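Local structure of terminase, large subunit (4DKW) at residues I29-F34 / P82-H87. The protein packages phage P22 DNA into empty capsids as the ATP-driven large terminase subunit, whose C-terminal nuclease domain, the part in this structure, cuts the viral genome. Sequence-based numbering, arbitrary orientation.
Sequences IDAQDF and PVAWPH. With MG (magnesium ion), chain E.
Asp30 is held to the strand at 82-84 by both its N and its O: the N donates to Pro82 O (2.9 Å), and the O accepts from Ala84 N (2.9 Å), which comes in tilted 33° from the carbonyl plane. Gln32 N then donates to Ala84 O (2.8 Å), completing a parallel pairing in which Ala31 and Ala84 lie side by side on one face, Asp30 and Val83 on the other. On that second face Val83 divides its branches, CG2 against Asp30 CB and CG1, anti to the backbone N (chi1 179°), against Gln32 CB. The carboxylate of Asp30 leads away from the pair to His42 and Gln44 on strand 40-48, which satisfy its two buried oxygens.

Beyond Gln32 the hydrogen bonding gives way to packing, because Pro86 has no N-H to offer; its CD sits instead 3.1 Å from Gln32 O. Phe34 closes this end. Its ring carbon CD2 meets CD and CG of Pro86, CE2 lies 3.8 Å from Pro86 CD, and CZ reaches Trp85 CB at 3.9 Å, while Tyr104 of helix 97-107 meets the same ring.

Asp33 can be followed outward: CB points away from the partner strand, but CG, anti to the backbone N (chi1 -175°), carries the carboxylate back nearer, where OD1 passes 4.1 Å from Pro86 CG and accepts from a magnesium-bound water, and OD2 binds the magnesium ion directly at 2.1 Å. Asp171 supplies another ligand to this metal. A catalytic aspartate at the end of a central strand, antiparallel to strand 40-48 and parallel to 82-84, is characteristic of the RNase H-like nuclease fold of large terminases.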
loop_
_atom_site.group_PDB
_atom_site.type_symbol
_atom_site.label_atom_id
_atom_site.label_comp_id
_atom_site.label_asym_id
_atom_site.label_seq_id
_atom_site.Cartn_x
_atom_site.Cartn_y
_atom_site.Cartn_z
ATOM N N ILE A 29 8.575 3.267 3.574
ATOM C CA ILE A 29 8.476 2.113 2.683
ATOM C C ILE A 29 7.430 2.379 1.605
ATOM O O ILE A 29 6.436 3.063 1.839
ATOM C CB ILE A 29 8.175 0.787 3.452
ATOM C CG1 ILE A 29 8.370 -0.425 2.540
ATOM C CG2 ILE A 29 6.773 0.787 4.075
ATOM C CD1 ILE A 29 8.163 -1.734 3.221
ATOM N N ASP A 30 7.697 1.873 0.408
ATOM C CA ASP A 30 6.771 1.989 -0.708
ATOM C C ASP A 30 6.131 0.639 -0.956
ATOM O O ASP A 30 6.628 -0.395 -0.491
ATOM C CB ASP A 30 7.507 2.435 -1.980
ATOM C CG ASP A 30 7.595 3.941 -2.110
ATOM O OD1 ASP A 30 7.621 4.628 -1.071
ATOM O OD2 ASP A 30 7.639 4.434 -3.257
ATOM N N ALA A 31 5.031 0.646 -1.698
ATOM C CA ALA A 31 4.419 -0.605 -2.098
ATOM C C ALA A 31 3.742 -0.472 -3.452
ATOM O O ALA A 31 3.347 0.627 -3.862
ATOM C CB ALA A 31 3.450 -1.092 -1.042
ATOM N N GLN A 32 3.605 -1.607 -4.132
ATOM C CA GLN A 32 3.073 -1.653 -5.488
ATOM C C GLN A 32 1.950 -2.680 -5.593
ATOM O O GLN A 32 2.051 -3.778 -5.052
ATOM C CB GLN A 32 4.192 -2.031 -6.472
ATOM C CG GLN A 32 3.774 -2.096 -7.950
ATOM C CD GLN A 32 3.527 -0.722 -8.570
ATOM O OE1 GLN A 32 4.261 0.232 -8.302
ATOM N NE2 GLN A 32 2.497 -0.622 -9.407
ATOM N N ASP A 33 0.871 -2.311 -6.274
ATOM C CA ASP A 33 -0.097 -3.293 -6.736
ATOM C C ASP A 33 -0.018 -3.254 -8.248
ATOM O O ASP A 33 -0.095 -2.184 -8.846
ATOM C CB ASP A 33 -1.527 -2.986 -6.258
ATOM C CG ASP A 33 -2.515 -4.084 -6.639
ATOM O OD1 ASP A 33 -2.129 -5.273 -6.601
ATOM O OD2 ASP A 33 -3.669 -3.773 -6.989
ATOM N N PHE A 34 0.165 -4.410 -8.871
ATOM C CA PHE A 34 0.311 -4.449 -10.321
ATOM C C PHE A 34 -1.061 -4.394 -10.984
ATOM O O PHE A 34 -2.062 -4.807 -10.388
ATOM C CB PHE A 34 1.085 -5.693 -10.767
ATOM C CG PHE A 34 2.448 -5.803 -10.164
ATOM C CD1 PHE A 34 3.419 -4.870 -10.458
ATOM C CD2 PHE A 34 2.757 -6.841 -9.303
ATOM C CE1 PHE A 34 4.680 -4.962 -9.902
ATOM C CE2 PHE A 34 4.018 -6.947 -8.749
ATOM C CZ PHE A 34 4.981 -6.004 -9.046
ATOM N N PRO A 82 12.519 1.189 -0.564
ATOM C CA PRO A 82 12.203 -0.229 -0.803
ATOM C C PRO A 82 10.725 -0.403 -1.145
ATOM O O PRO A 82 9.883 0.287 -0.563
ATOM C CB PRO A 82 12.508 -0.899 0.542
ATOM C CG PRO A 82 13.359 0.075 1.289
ATOM C CD PRO A 82 12.972 1.431 0.816
ATOM N N VAL A 83 10.416 -1.296 -2.078
ATOM C CA VAL A 83 9.040 -1.477 -2.533
ATOM C C VAL A 83 8.511 -2.877 -2.247
ATOM O O VAL A 83 9.106 -3.871 -2.669
ATOM C CB VAL A 83 8.912 -1.209 -4.046
ATOM C CG1 VAL A 83 7.475 -1.425 -4.517
ATOM C CG2 VAL A 83 9.380 0.196 -4.369
ATOM N N ALA A 84 7.399 -2.950 -1.517
ATOM C CA ALA A 84 6.709 -4.222 -1.280
ATOM C C ALA A 84 5.772 -4.499 -2.457
ATOM O O ALA A 84 5.265 -3.568 -3.077
ATOM C CB ALA A 84 5.928 -4.186 0.050
ATOM N N TRP A 85 5.561 -5.770 -2.778
ATOM C CA TRP A 85 4.762 -6.135 -3.941
ATOM C C TRP A 85 4.189 -7.543 -3.792
ATOM O O TRP A 85 4.757 -8.371 -3.078
ATOM C CB TRP A 85 5.611 -6.031 -5.206
ATOM C CG TRP A 85 6.922 -6.706 -5.093
ATOM C CD1 TRP A 85 8.086 -6.165 -4.652
ATOM C CD2 TRP A 85 7.210 -8.064 -5.438
ATOM N NE1 TRP A 85 9.096 -7.110 -4.695
ATOM C CE2 TRP A 85 8.580 -8.282 -5.176
ATOM C CE3 TRP A 85 6.442 -9.116 -5.938
ATOM C CZ2 TRP A 85 9.190 -9.514 -5.401
ATOM C CZ3 TRP A 85 7.047 -10.329 -6.161
ATOM C CH2 TRP A 85 8.410 -10.520 -5.893
ATOM N N PRO A 86 3.053 -7.817 -4.460
ATOM C CA PRO A 86 2.313 -9.068 -4.258
ATOM C C PRO A 86 2.710 -10.198 -5.192
ATOM O O PRO A 86 3.649 -10.055 -5.977
ATOM C CB PRO A 86 0.894 -8.663 -4.631
ATOM C CG PRO A 86 1.109 -7.701 -5.748
ATOM C CD PRO A 86 2.302 -6.887 -5.324
ATOM N N HIS A 87 1.976 -11.305 -5.069
ATOM C CA HIS A 87 1.876 -12.346 -6.084
ATOM C C HIS A 87 2.909 -13.428 -5.944
ATOM O O HIS A 87 3.970 -13.375 -6.560
ATOM C CB HIS A 87 1.939 -11.754 -7.483
ATOM C CG HIS A 87 0.863 -12.230 -8.401
ATOM N ND1 HIS A 87 -0.131 -13.100 -7.992
ATOM C CD2 HIS A 87 0.628 -11.964 -9.698
ATOM C CE1 HIS A 87 -0.930 -13.343 -9.015
ATOM N NE2 HIS A 87 -0.497 -12.670 -10.064
HETATM MG MG MG E . -5.207 -4.745 -8.032
HETATM O O HOH W 1 -3.957 -6.299 -8.089
HETATM O O HOH W 2 -6.937 -5.255 -9.208
#